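Long-range contacts in glycosyl hydrolases family 2, sugar binding domain protein (Bacteroides uniformis str. 3978 T3 ii, PDB 6D1P), which is a beta-glucuronidase of glycoside hydrolase family 2 from a human gut bacterium, and probably hydrolyses O-glycosidic bonds to release glucuronic acid: residues D516-E524 with R773-R781; T605-F613 with L623-P631. All coordinates share one frame; numbering follows the deposited sequence.

Interaction 1: D516-E524 with R773-R781; sequences DSHAGRHME and RRIQAANGR
Asn779 and His522 are joined by two hydrogen bonds. The amide of Asn779 lies against the backbone of His522 and uses both ends. Its OD1 takes the His522 N-H at 2.7 Å, in the carbonyl plane and on a lone pair. Its ND2 gives a proton to His522 O at 2.8 Å, from above the plane of that carbonyl. The amide is thus fixed in its rotation. ND2 also bonds to Leu746 O.

Arg521 supplies the second polar group. CG stands anti to the backbone N (chi1 173°), and a bend at chi3 brings the guanidinium over to the other segment. NH2 meets Ala777 O at 2.9 Å and Gln776 OE1 at 3.1 Å, both at the guanidinium edge. The Gln776 amide is nearly coplanar with the guanidinium. Within the same loop, His518 CD2 lies over the centre of one guanidinium face. One water joins Arg521 NE, Ala777 O and Asn779 N. A leucine in place of Arg521 would probably leave Ala777 O and Gln776 OE1 without their direct donor from this loop.

His518 makes the third direct polar link. NE2 donates to Gln776 O at 2.8 Å, almost straight at 169°, with the oxygen in the ring plane.

Van der Waals contacts complete the join. His518 CE1 touches Ile775 CG1 at 3.5 Å, at the ring edge. Ala778 CB rests on Gly520 O at 3.5 Å; Gly520 is the third residue of the type II turn from His518 to Arg521.

The loop 516-524 follows strand 510-511 of the TIM barrel domain. Helix 550-564 packs against Ser517 and His522. Strand 774-776 is an edge strand of an antiparallel sheet and pairs with strand 751-756. The contact therefore joins the barrel domain to the C-terminal beta domain.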
ATOM      1  N   ASP A 516     -27.554  10.584   9.741  1.00 20.42           N
ATOM      2  CA  ASP A 516     -27.043   9.223   9.671  1.00 24.37           C
ATOM      3  C   ASP A 516     -28.001   8.246  10.334  1.00 23.64           C
ATOM      4  O   ASP A 516     -28.638   8.553  11.349  1.00 23.78           O
ATOM      5  CB  ASP A 516     -25.670   9.106  10.355  1.00 20.66           C
ATOM      6  CG  ASP A 516     -24.565   9.881   9.624  1.00 24.43           C
ATOM      7  OD1 ASP A 516     -23.831   9.271   8.818  1.00 23.34           O
ATOM      8  OD2 ASP A 516     -24.432  11.112   9.841  1.00 24.54           O
ATOM      9  N   SER A 517     -28.074   7.043   9.770  1.00 19.87           N
ATOM     10  CA  SER A 517     -28.708   5.944  10.475  1.00 20.56           C
ATOM     11  C   SER A 517     -27.954   4.658  10.163  1.00 19.43           C
ATOM     12  O   SER A 517     -27.686   4.346   9.003  1.00 19.34           O
ATOM     13  CB  SER A 517     -30.201   5.814  10.118  1.00 18.26           C
ATOM     14  OG  SER A 517     -30.409   5.613   8.739  1.00 19.92           O
ATOM     15  N   HIS A 518     -27.608   3.943  11.214  1.00 15.55           N
ATOM     16  CA  HIS A 518     -26.988   2.627  11.168  1.00 21.05           C
ATOM     17  C   HIS A 518     -28.073   1.644  10.760  1.00 22.25           C
ATOM     18  O   HIS A 518     -28.959   1.329  11.559  1.00 23.51           O
ATOM     19  CB  HIS A 518     -26.431   2.311  12.551  1.00 18.23           C
ATOM     20  CG  HIS A 518     -25.465   1.172  12.607  1.00 24.14           C
ATOM     21  ND1 HIS A 518     -24.564   0.902  11.600  1.00 22.57           N
ATOM     22  CD2 HIS A 518     -25.197   0.290  13.601  1.00 22.07           C
ATOM     23  CE1 HIS A 518     -23.811  -0.125  11.957  1.00 23.49           C
ATOM     24  NE2 HIS A 518     -24.175  -0.514  13.165  1.00 20.99           N
ATOM     25  N   ALA A 519     -28.042   1.202   9.501  1.00 19.25           N
ATOM     26  CA  ALA A 519     -29.025   0.239   9.025  1.00 21.32           C
ATOM     27  C   ALA A 519     -29.186  -0.907  10.019  1.00 23.19           C
ATOM     28  O   ALA A 519     -28.197  -1.479  10.508  1.00 17.77           O
ATOM     29  CB  ALA A 519     -28.616  -0.299   7.654  1.00 21.39           C
ATOM     30  N   GLY A 520     -30.445  -1.181  10.373  1.00 22.89           N
ATOM     31  CA  GLY A 520     -30.805  -2.255  11.281  1.00 21.23           C
ATOM     32  C   GLY A 520     -30.756  -1.922  12.755  1.00 23.35           C
ATOM     33  O   GLY A 520     -31.033  -2.803  13.577  1.00 24.90           O
ATOM     34  N   ARG A 521     -30.390  -0.697  13.130  1.00 22.36           N
ATOM     35  CA  ARG A 521     -30.495  -0.256  14.519  1.00 25.87           C
ATOM     36  C   ARG A 521     -31.817   0.497  14.709  1.00 24.33           C
ATOM     37  O   ARG A 521     -32.168   1.342  13.881  1.00 22.69           O
ATOM     38  CB  ARG A 521     -29.304   0.627  14.895  1.00 21.82           C
ATOM     39  CG  ARG A 521     -29.418   1.275  16.259  1.00 22.04           C
ATOM     40  CD  ARG A 521     -28.239   2.205  16.492  1.00 23.41           C
ATOM     41  NE  ARG A 521     -27.021   1.448  16.774  1.00 27.40           N
ATOM     42  CZ  ARG A 521     -25.792   1.964  16.714  1.00 27.49           C
ATOM     43  NH1 ARG A 521     -25.618   3.240  16.370  1.00 22.15           N
ATOM     44  NH2 ARG A 521     -24.730   1.205  16.983  1.00 25.63           N
ATOM     45  N   HIS A 522     -32.548   0.180  15.788  1.00 23.26           N
ATOM     46  CA  HIS A 522     -33.826   0.825  16.093  1.00 25.95           C
ATOM     47  C   HIS A 522     -33.881   1.167  17.580  1.00 27.29           C
ATOM     48  O   HIS A 522     -32.955   0.877  18.346  1.00 24.60           O
ATOM     49  CB  HIS A 522     -35.012  -0.059  15.683  1.00 22.84           C
ATOM     50  CG  HIS A 522     -34.893  -0.599  14.299  1.00 22.84           C
ATOM     51  ND1 HIS A 522     -35.330   0.095  13.191  1.00 23.66           N
ATOM     52  CD2 HIS A 522     -34.325  -1.739  13.833  1.00 22.78           C
ATOM     53  CE1 HIS A 522     -35.063  -0.609  12.104  1.00 25.43           C
ATOM     54  NE2 HIS A 522     -34.459  -1.728  12.466  1.00 22.46           N
ATOM     55  N   MET A 523     -34.990   1.783  17.990  1.00 26.40           N
ATOM     56  CA  MET A 523     -35.135   2.239  19.367  1.00 30.95           C
ATOM     57  C   MET A 523     -36.612   2.467  19.678  1.00 31.63           C
ATOM     58  O   MET A 523     -37.310   3.142  18.912  1.00 30.25           O
ATOM     59  CB  MET A 523     -34.319   3.520  19.585  1.00 28.94           C
ATOM     60  CG  MET A 523     -34.533   4.189  20.926  1.00 28.63           C
ATOM     61  SD  MET A 523     -34.266   3.094  22.325  1.00 32.86           S
ATOM     62  CE  MET A 523     -32.617   2.462  22.001  1.00 33.38           C
ATOM     63  N   GLU A 524     -37.085   1.891  20.789  1.00 33.79           N
ATOM     64  CA  GLU A 524     -38.471   2.085  21.211  1.00 31.44           C
ATOM     65  C   GLU A 524     -38.698   3.530  21.637  1.00 34.41           C
ATOM     66  O   GLU A 524     -37.842   4.140  22.291  1.00 30.48           O
ATOM     67  CB  GLU A 524     -38.823   1.157  22.376  1.00 32.37           C
ATOM     68  CG  GLU A 524     -38.882  -0.333  22.045  1.00 33.61           C
ATOM     69  CD  GLU A 524     -40.103  -0.727  21.222  1.00 33.67           C
ATOM     70  OE1 GLU A 524     -41.024   0.108  21.028  1.00 35.08           O
ATOM     71  OE2 GLU A 524     -40.129  -1.883  20.748  1.00 33.37           O
ATOM     72  N   ARG A 773     -15.954  -6.072   8.440  1.00 25.82           N
ATOM     73  CA  ARG A 773     -15.146  -6.813   9.405  1.00 25.04           C
ATOM     74  C   ARG A 773     -15.286  -6.258  10.818  1.00 27.06           C
ATOM     75  O   ARG A 773     -15.183  -7.014  11.799  1.00 23.02           O
ATOM     76  CB  ARG A 773     -13.676  -6.755   8.975  1.00 29.60           C
ATOM     77  CG  ARG A 773     -12.765  -7.635   9.808  1.00 39.76           C
ATOM     78  CD  ARG A 773     -11.293  -7.431   9.500  1.00 44.81           C
ATOM     79  NE  ARG A 773     -10.697  -6.378  10.321  1.00 45.67           N
ATOM     80  CZ  ARG A 773     -10.423  -6.510  11.618  1.00 47.15           C
ATOM     81  NH1 ARG A 773     -10.700  -7.653  12.254  1.00 44.87           N
ATOM     82  NH2 ARG A 773      -9.879  -5.497  12.280  1.00 43.17           N
ATOM     83  N   ARG A 774     -15.463  -4.938  10.942  1.00 23.57           N
ATOM     84  CA  ARG A 774     -15.710  -4.284  12.222  1.00 26.54           C
ATOM     85  C   ARG A 774     -16.902  -3.344  12.095  1.00 24.07           C
ATOM     86  O   ARG A 774     -16.954  -2.514  11.184  1.00 22.62           O
ATOM     87  CB  ARG A 774     -14.483  -3.510  12.702  1.00 28.28           C
ATOM     88  CG  ARG A 774     -14.715  -2.788  14.002  1.00 30.27           C
ATOM     89  CD  ARG A 774     -13.551  -1.883  14.280  1.00 33.07           C
ATOM     90  NE  ARG A 774     -12.337  -2.674  14.291  1.00 43.24           N
ATOM     91  CZ  ARG A 774     -11.152  -2.260  13.850  1.00 44.01           C
ATOM     92  NH1 ARG A 774     -10.992  -1.035  13.354  1.00 37.21           N
ATOM     93  NH2 ARG A 774     -10.121  -3.083  13.917  1.00 33.96           N
ATOM     94  N   ILE A 775     -17.843  -3.457  13.024  1.00 24.26           N
ATOM     95  CA  ILE A 775     -19.088  -2.713  12.930  1.00 23.87           C
ATOM     96  C   ILE A 775     -19.710  -2.659  14.316  1.00 24.02           C
ATOM     97  O   ILE A 775     -19.704  -3.649  15.057  1.00 22.19           O
ATOM     98  CB  ILE A 775     -20.030  -3.365  11.880  1.00 24.63           C
ATOM     99  CG1 ILE A 775     -21.333  -2.604  11.716  1.00 19.13           C
ATOM    100  CG2 ILE A 775     -20.361  -4.769  12.269  1.00 18.94           C
ATOM    101  CD1 ILE A 775     -22.181  -3.136  10.559  1.00 21.79           C
ATOM    102  N   GLN A 776     -20.256  -1.496  14.661  1.00 23.20           N
ATOM    103  CA  GLN A 776     -21.024  -1.383  15.896  1.00 25.88           C
ATOM    104  C   GLN A 776     -22.259  -2.271  15.848  1.00 24.36           C
ATOM    105  O   GLN A 776     -22.900  -2.412  14.804  1.00 24.24           O
ATOM    106  CB  GLN A 776     -21.456   0.055  16.125  1.00 24.90           C
ATOM    107  CG  GLN A 776     -20.326   0.965  16.538  1.00 26.74           C
ATOM    108  CD  GLN A 776     -20.822   2.388  16.709  1.00 26.08           C
ATOM    109  OE1 GLN A 776     -22.030   2.623  16.830  1.00 26.31           O
ATOM    110  NE2 GLN A 776     -19.902   3.343  16.687  1.00 25.64           N
ATOM    111  N   ALA A 777     -22.592  -2.865  16.989  1.00 23.21           N
ATOM    112  CA  ALA A 777     -23.768  -3.717  17.077  1.00 22.47           C
ATOM    113  C   ALA A 777     -25.045  -2.902  16.845  1.00 27.40           C
ATOM    114  O   ALA A 777     -25.107  -1.703  17.129  1.00 23.98           O
ATOM    115  CB  ALA A 777     -23.816  -4.393  18.442  1.00 24.17           C
ATOM    116  N   ALA A 778     -26.059  -3.566  16.295  1.00 27.70           N
ATOM    117  CA  ALA A 778     -27.358  -2.966  16.001  1.00 24.62           C
ATOM    118  C   ALA A 778     -28.358  -3.652  16.924  1.00 27.81           C
ATOM    119  O   ALA A 778     -28.780  -4.779  16.649  1.00 27.37           O
ATOM    120  CB  ALA A 778     -27.732  -3.144  14.537  1.00 24.15           C
ATOM    121  N   ASN A 779     -28.698  -2.990  18.030  1.00 25.50           N
ATOM    122  CA  ASN A 779     -29.520  -3.583  19.090  1.00 25.54           C
ATOM    123  C   ASN A 779     -28.947  -4.929  19.542  1.00 29.84           C
ATOM    124  O   ASN A 779     -29.644  -5.944  19.593  1.00 30.66           O
ATOM    125  CB  ASN A 779     -30.984  -3.710  18.643  1.00 21.56           C
ATOM    126  CG  ASN A 779     -31.579  -2.369  18.246  1.00 25.26           C
ATOM    127  OD1 ASN A 779     -31.903  -2.138  17.080  1.00 25.76           O
ATOM    128  ND2 ASN A 779     -31.706  -1.467  19.216  1.00 23.28           N
ATOM    129  N   GLY A 780     -27.655  -4.923  19.878  1.00 28.98           N
ATOM    130  CA  GLY A 780     -26.982  -6.098  20.403  1.00 30.31           C
ATOM    131  C   GLY A 780     -26.592  -7.133  19.374  1.00 34.09           C
ATOM    132  O   GLY A 780     -26.324  -8.284  19.729  1.00 32.98           O
ATOM    133  N   ARG A 781     -26.509  -6.744  18.110  1.00 34.34           N
ATOM    134  CA  ARG A 781     -26.454  -7.681  17.005  1.00 28.46           C
ATOM    135  C   ARG A 781     -25.497  -7.164  15.933  1.00 32.51           C
ATOM    136  O   ARG A 781     -25.496  -5.973  15.615  1.00 29.94           O
ATOM    137  CB  ARG A 781     -27.870  -7.847  16.477  1.00 32.71           C
ATOM    138  CG  ARG A 781     -28.084  -8.668  15.253  1.00 35.53           C
ATOM    139  CD  ARG A 781     -29.595  -8.932  15.144  1.00 40.78           C
ATOM    140  NE  ARG A 781     -29.940  -9.668  13.932  1.00 49.54           N
ATOM    141  CZ  ARG A 781     -30.608  -9.148  12.909  1.00 45.64           C
ATOM    142  NH1 ARG A 781     -31.021  -7.889  12.961  1.00 40.79           N
ATOM    143  NH2 ARG A 781     -30.873  -9.893  11.840  1.00 49.24           N
TER
HETATM  144  O   HOH W   1     -27.572  -0.613  18.713  1.00 21.30           O
HETATM  145  O   HOH W   2     -23.382   5.562  17.212  1.00 29.82           O

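Interaction 2: T605-F613 with L623-P631; sequences TPKESYYVF and LHIYGHSWP
Glu608 and His624 form a histidine-carboxylate hydrogen bond. His624 NE2 gives its proton to Glu608 OE1 at 2.7 Å, on the anti side of the carboxylate. The ring and carboxylate planes are 79° apart. Gly627 N reaches the same OE1 at 2.8 Å, on the syn side and from the opposite face. His628 N adds a weak bond to OE1.

The other oxygen, OE2, is held by Ser629. Ser629 OG meets the anti lone pair of Glu608 OE2 at 2.9 Å. Ser629 N comes to OE2 at 2.8 Å from above the carboxylate plane. Four firm bonds therefore grip this buried carboxylate and fix its rotation. Three of its donors, counting the weak one, are backbone N-H groups of residues 627-629, where the type I turn from Gly627 to Trp630 begins. These donors would probably favour the charged form of Glu608.

Tyr626 CD1 lies 3.6 Å from Glu608 OE1, which sits at the edge of the tyrosine ring. The hydroxyl of Tyr626 bonds instead to Ser551 and His522.

Farther out, Tyr611 and His624 make an offset stack. Their ring centroids are 3.9 Å apart and the planes are only 8° from parallel. Tyr611 CD2 sits over the centre of the imidazole. His624 CG is anti to the backbone N (chi1 180°), which brings the ring to Tyr611 and Glu608 together. Tyr611 CB also makes a CH-pi contact with the imidazole face. Tyr610 CD1 lies over the opposite face of the Tyr611 ring, toward its rim.

Helix 609-617 packs on helix 343-356 of the barrel domain through Tyr610 and Phe613. Strand 623-625 is an edge strand beside strand 641-647 of the next beta domain. The contact thus joins helix 609-617, packed on the barrel domain, to that beta domain.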
ATOM      1  N   THR A 605     -29.059  -1.906  -0.770  1.00 25.23           N
ATOM      2  CA  THR A 605     -30.102  -2.494   0.057  1.00 22.71           C
ATOM      3  C   THR A 605     -30.867  -1.370   0.740  1.00 25.29           C
ATOM      4  O   THR A 605     -30.255  -0.566   1.454  1.00 23.26           O
ATOM      5  CB  THR A 605     -29.523  -3.448   1.101  1.00 25.33           C
ATOM      6  OG1 THR A 605     -28.652  -4.408   0.468  1.00 22.51           O
ATOM      7  CG2 THR A 605     -30.653  -4.168   1.826  1.00 19.21           C
ATOM      8  N   PRO A 606     -32.186  -1.278   0.561  1.00 27.00           N
ATOM      9  CA  PRO A 606     -32.941  -0.170   1.167  1.00 25.88           C
ATOM     10  C   PRO A 606     -33.008  -0.241   2.686  1.00 23.75           C
ATOM     11  O   PRO A 606     -33.252  -1.298   3.268  1.00 26.29           O
ATOM     12  CB  PRO A 606     -34.339  -0.316   0.551  1.00 28.23           C
ATOM     13  CG  PRO A 606     -34.104  -1.059  -0.747  1.00 27.75           C
ATOM     14  CD  PRO A 606     -32.931  -1.957  -0.512  1.00 21.79           C
ATOM     15  N   LYS A 607     -32.772   0.906   3.325  1.00 23.51           N
ATOM     16  CA  LYS A 607     -33.178   1.100   4.706  1.00 24.91           C
ATOM     17  C   LYS A 607     -34.681   1.366   4.754  1.00 23.97           C
ATOM     18  O   LYS A 607     -35.322   1.617   3.734  1.00 23.60           O
ATOM     19  CB  LYS A 607     -32.431   2.279   5.345  1.00 26.48           C
ATOM     20  CG  LYS A 607     -30.910   2.267   5.189  1.00 21.30           C
ATOM     21  CD  LYS A 607     -30.285   3.434   5.940  1.00 21.79           C
ATOM     22  CE  LYS A 607     -28.785   3.550   5.657  1.00 24.19           C
ATOM     23  NZ  LYS A 607     -28.133   4.806   6.181  1.00 22.22           N
ATOM     24  N   GLU A 608     -35.244   1.339   5.956  1.00 24.38           N
ATOM     25  CA  GLU A 608     -36.676   1.593   6.067  1.00 28.46           C
ATOM     26  C   GLU A 608     -37.025   3.065   5.886  1.00 26.76           C
ATOM     27  O   GLU A 608     -38.196   3.389   5.641  1.00 25.58           O
ATOM     28  CB  GLU A 608     -37.188   1.048   7.401  1.00 26.82           C
ATOM     29  CG  GLU A 608     -36.748  -0.416   7.603  1.00 24.37           C
ATOM     30  CD  GLU A 608     -37.745  -1.262   8.378  1.00 29.23           C
ATOM     31  OE1 GLU A 608     -38.983  -1.185   8.105  1.00 33.75           O
ATOM     32  OE2 GLU A 608     -37.286  -1.995   9.274  1.00 25.12           O
ATOM     33  N   SER A 609     -36.040   3.955   5.940  1.00 22.06           N
ATOM     34  CA  SER A 609     -36.292   5.348   5.606  1.00 20.97           C
ATOM     35  C   SER A 609     -36.557   5.546   4.124  1.00 24.07           C
ATOM     36  O   SER A 609     -37.168   6.552   3.755  1.00 21.46           O
ATOM     37  CB  SER A 609     -35.107   6.198   6.019  1.00 27.65           C
ATOM     38  OG  SER A 609     -33.908   5.606   5.539  1.00 23.59           O
ATOM     39  N   TYR A 610     -36.084   4.635   3.261  1.00 23.90           N
ATOM     40  CA  TYR A 610     -36.391   4.746   1.835  1.00 21.41           C
ATOM     41  C   TYR A 610     -37.905   4.781   1.591  1.00 24.41           C
ATOM     42  O   TYR A 610     -38.364   5.437   0.652  1.00 24.28           O
ATOM     43  CB  TYR A 610     -35.739   3.585   1.072  1.00 21.69           C
ATOM     44  CG  TYR A 610     -36.094   3.495  -0.415  1.00 22.66           C
ATOM     45  CD1 TYR A 610     -37.214   2.770  -0.848  1.00 21.98           C
ATOM     46  CD2 TYR A 610     -35.298   4.107  -1.386  1.00 21.34           C
ATOM     47  CE1 TYR A 610     -37.536   2.673  -2.217  1.00 22.40           C
ATOM     48  CE2 TYR A 610     -35.618   4.024  -2.752  1.00 23.77           C
ATOM     49  CZ  TYR A 610     -36.745   3.304  -3.157  1.00 24.60           C
ATOM     50  OH  TYR A 610     -37.057   3.213  -4.502  1.00 21.83           O
ATOM     51  N   TYR A 611     -38.687   4.094   2.437  1.00 24.04           N
ATOM     52  CA  TYR A 611     -40.139   4.012   2.280  1.00 23.41           C
ATOM     53  C   TYR A 611     -40.842   5.226   2.861  1.00 27.64           C
ATOM     54  O   TYR A 611     -41.941   5.576   2.411  1.00 26.67           O
ATOM     55  CB  TYR A 611     -40.657   2.726   2.935  1.00 23.06           C
ATOM     56  CG  TYR A 611     -39.937   1.525   2.356  1.00 24.62           C
ATOM     57  CD1 TYR A 611     -40.263   1.066   1.087  1.00 26.21           C
ATOM     58  CD2 TYR A 611     -38.889   0.901   3.035  1.00 24.96           C
ATOM     59  CE1 TYR A 611     -39.602   0.012   0.517  1.00 26.48           C
ATOM     60  CE2 TYR A 611     -38.207  -0.180   2.456  1.00 22.63           C
ATOM     61  CZ  TYR A 611     -38.575  -0.605   1.193  1.00 22.75           C
ATOM     62  OH  TYR A 611     -37.964  -1.642   0.557  1.00 26.13           O
ATOM     63  N   VAL A 612     -40.238   5.875   3.858  1.00 25.81           N
ATOM     64  CA  VAL A 612     -40.777   7.146   4.317  1.00 26.74           C
ATOM     65  C   VAL A 612     -40.831   8.128   3.161  1.00 26.36           C
ATOM     66  O   VAL A 612     -41.881   8.717   2.880  1.00 25.38           O
ATOM     67  CB  VAL A 612     -39.953   7.692   5.489  1.00 25.93           C
ATOM     68  CG1 VAL A 612     -40.463   9.054   5.871  1.00 21.82           C
ATOM     69  CG2 VAL A 612     -40.022   6.720   6.660  1.00 22.26           C
ATOM     70  N   PHE A 613     -39.715   8.273   2.436  1.00 25.19           N
ATOM     71  CA  PHE A 613     -39.712   9.143   1.258  1.00 27.87           C
ATOM     72  C   PHE A 613     -40.683   8.640   0.203  1.00 27.99           C
ATOM     73  O   PHE A 613     -41.409   9.433  -0.413  1.00 33.00           O
ATOM     74  CB  PHE A 613     -38.305   9.261   0.653  1.00 26.79           C
ATOM     75  CG  PHE A 613     -37.412  10.250   1.373  1.00 26.72           C
ATOM     76  CD1 PHE A 613     -37.533  11.613   1.141  1.00 25.57           C
ATOM     77  CD2 PHE A 613     -36.477   9.817   2.299  1.00 27.93           C
ATOM     78  CE1 PHE A 613     -36.755  12.520   1.809  1.00 24.81           C
ATOM     79  CE2 PHE A 613     -35.666  10.731   2.972  1.00 29.61           C
ATOM     80  CZ  PHE A 613     -35.808  12.083   2.729  1.00 28.93           C
ATOM     81  N   LEU A 623     -47.096   0.293   0.421  1.00 26.44           N
ATOM     82  CA  LEU A 623     -47.440   0.082   1.816  1.00 30.05           C
ATOM     83  C   LEU A 623     -46.224  -0.570   2.463  1.00 34.20           C
ATOM     84  O   LEU A 623     -45.727  -1.575   1.946  1.00 35.11           O
ATOM     85  CB  LEU A 623     -48.676  -0.820   1.925  1.00 28.72           C
ATOM     86  CG  LEU A 623     -49.211  -1.253   3.284  1.00 36.98           C
ATOM     87  CD1 LEU A 623     -49.820  -0.074   4.012  1.00 37.14           C
ATOM     88  CD2 LEU A 623     -50.255  -2.355   3.102  1.00 42.44           C
ATOM     89  N   HIS A 624     -45.723   0.006   3.558  1.00 32.38           N
ATOM     90  CA  HIS A 624     -44.546  -0.530   4.241  1.00 28.48           C
ATOM     91  C   HIS A 624     -44.739  -0.371   5.735  1.00 28.80           C
ATOM     92  O   HIS A 624     -44.725   0.749   6.249  1.00 33.68           O
ATOM     93  CB  HIS A 624     -43.247   0.166   3.807  1.00 34.34           C
ATOM     94  CG  HIS A 624     -42.010  -0.362   4.495  1.00 30.58           C
ATOM     95  ND1 HIS A 624     -41.189  -1.322   3.933  1.00 28.76           N
ATOM     96  CD2 HIS A 624     -41.469  -0.070   5.701  1.00 25.95           C
ATOM     97  CE1 HIS A 624     -40.192  -1.588   4.758  1.00 27.05           C
ATOM     98  NE2 HIS A 624     -40.340  -0.846   5.841  1.00 31.65           N
ATOM     99  N   ILE A 625     -44.898  -1.491   6.427  1.00 31.36           N
ATOM    100  CA  ILE A 625     -44.878  -1.475   7.878  1.00 28.68           C
ATOM    101  C   ILE A 625     -43.454  -1.226   8.336  1.00 34.95           C
ATOM    102  O   ILE A 625     -42.521  -1.922   7.916  1.00 33.00           O
ATOM    103  CB  ILE A 625     -45.401  -2.803   8.434  1.00 29.15           C
ATOM    104  CG1 ILE A 625     -46.800  -3.102   7.869  1.00 32.55           C
ATOM    105  CG2 ILE A 625     -45.361  -2.781   9.952  1.00 24.92           C
ATOM    106  CD1 ILE A 625     -47.218  -4.564   8.019  1.00 29.95           C
ATOM    107  N   TYR A 626     -43.273  -0.237   9.199  1.00 34.67           N
ATOM    108  CA  TYR A 626     -41.946   0.024   9.720  1.00 30.22           C
ATOM    109  C   TYR A 626     -41.560  -1.083  10.695  1.00 30.15           C
ATOM    110  O   TYR A 626     -42.237  -1.297  11.705  1.00 31.05           O
ATOM    111  CB  TYR A 626     -41.883   1.405  10.378  1.00 25.17           C
ATOM    112  CG  TYR A 626     -40.634   1.606  11.193  1.00 25.01           C
ATOM    113  CD1 TYR A 626     -39.375   1.276  10.678  1.00 29.62           C
ATOM    114  CD2 TYR A 626     -40.700   2.096  12.490  1.00 28.39           C
ATOM    115  CE1 TYR A 626     -38.228   1.441  11.442  1.00 27.68           C
ATOM    116  CE2 TYR A 626     -39.562   2.272  13.251  1.00 20.91           C
ATOM    117  CZ  TYR A 626     -38.332   1.946  12.719  1.00 26.10           C
ATOM    118  OH  TYR A 626     -37.203   2.112  13.488  1.00 26.72           O
ATOM    119  N   GLY A 627     -40.463  -1.780  10.392  1.00 28.18           N
ATOM    120  CA  GLY A 627     -39.937  -2.786  11.291  1.00 25.41           C
ATOM    121  C   GLY A 627     -39.530  -4.087  10.623  1.00 26.34           C
ATOM    122  O   GLY A 627     -39.273  -5.065  11.318  1.00 28.44           O
ATOM    123  N   HIS A 628     -39.466  -4.123   9.290  1.00 25.77           N
ATOM    124  CA  HIS A 628     -38.973  -5.313   8.602  1.00 28.13           C
ATOM    125  C   HIS A 628     -37.588  -5.719   9.104  1.00 36.09           C
ATOM    126  O   HIS A 628     -37.273  -6.914   9.189  1.00 31.83           O
ATOM    127  CB  HIS A 628     -38.912  -5.065   7.099  1.00 27.93           C
ATOM    128  CG  HIS A 628     -40.233  -5.134   6.410  1.00 36.77           C
ATOM    129  ND1 HIS A 628     -40.586  -6.184   5.592  1.00 39.03           N
ATOM    130  CD2 HIS A 628     -41.274  -4.269   6.385  1.00 35.55           C
ATOM    131  CE1 HIS A 628     -41.792  -5.972   5.102  1.00 34.07           C
ATOM    132  NE2 HIS A 628     -42.233  -4.817   5.567  1.00 38.56           N
ATOM    133  N   SER A 629     -36.733  -4.737   9.416  1.00 29.99           N
ATOM    134  CA  SER A 629     -35.392  -5.000   9.914  1.00 31.95           C
ATOM    135  C   SER A 629     -35.296  -4.841  11.428  1.00 31.36           C
ATOM    136  O   SER A 629     -34.196  -4.665  11.962  1.00 23.95           O
ATOM    137  CB  SER A 629     -34.370  -4.098   9.209  1.00 29.10           C
ATOM    138  OG  SER A 629     -34.458  -2.739   9.637  1.00 31.64           O
ATOM    139  N   TRP A 630     -36.423  -4.921  12.135  1.00 30.85           N
ATOM    140  CA  TRP A 630     -36.463  -4.764  13.590  1.00 30.89           C
ATOM    141  C   TRP A 630     -36.985  -6.071  14.182  1.00 33.01           C
ATOM    142  O   TRP A 630     -38.205  -6.260  14.317  1.00 32.86           O
ATOM    143  CB  TRP A 630     -37.328  -3.560  13.964  1.00 28.41           C
ATOM    144  CG  TRP A 630     -37.279  -3.143  15.402  1.00 25.87           C
ATOM    145  CD1 TRP A 630     -36.771  -3.853  16.455  1.00 26.19           C
ATOM    146  CD2 TRP A 630     -37.772  -1.908  15.951  1.00 25.97           C
ATOM    147  NE1 TRP A 630     -36.913  -3.136  17.624  1.00 24.40           N
ATOM    148  CE2 TRP A 630     -37.520  -1.938  17.339  1.00 26.25           C
ATOM    149  CE3 TRP A 630     -38.397  -0.779  15.399  1.00 25.83           C
ATOM    150  CZ2 TRP A 630     -37.877  -0.887  18.184  1.00 28.23           C
ATOM    151  CZ3 TRP A 630     -38.730   0.271  16.238  1.00 23.78           C
ATOM    152  CH2 TRP A 630     -38.480   0.206  17.614  1.00 27.32           C
ATOM    153  N   PRO A 631     -36.086  -7.014  14.546  1.00 31.50           N
ATOM    154  CA  PRO A 631     -36.536  -8.375  14.878  1.00 33.60           C
ATOM    155  C   PRO A 631     -37.084  -8.516  16.291  1.00 36.05           C
ATOM    156  O   PRO A 631     -37.934  -9.381  16.549  1.00 32.47           O
ATOM    157  CB  PRO A 631     -35.264  -9.222  14.699  1.00 32.89           C
ATOM    158  CG  PRO A 631     -34.094  -8.204  14.474  1.00 32.92           C
ATOM    159  CD  PRO A 631     -34.630  -6.846  14.736  1.00 30.03           C
TER

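From the N terminus, the chain first reaches 516-524, a loop of the TIM barrel domain. It then runs to 605-613, at the start of helix 609-617. Interaction 2 closes a short loop there, with nine residues between its two segments. The chain continues through the next beta domain to the C-terminal one. There 773-781 returns to 516-524, so interaction 1 closes a much longer loop, with interaction 2 nested inside it. The contacts touch. His522 ND1 and Tyr626 OH probably hydrogen-bond at 2.8 Å, and the His522 side chain also packs on Trp630. Together they tie both C-terminal beta domains to the barrel domain.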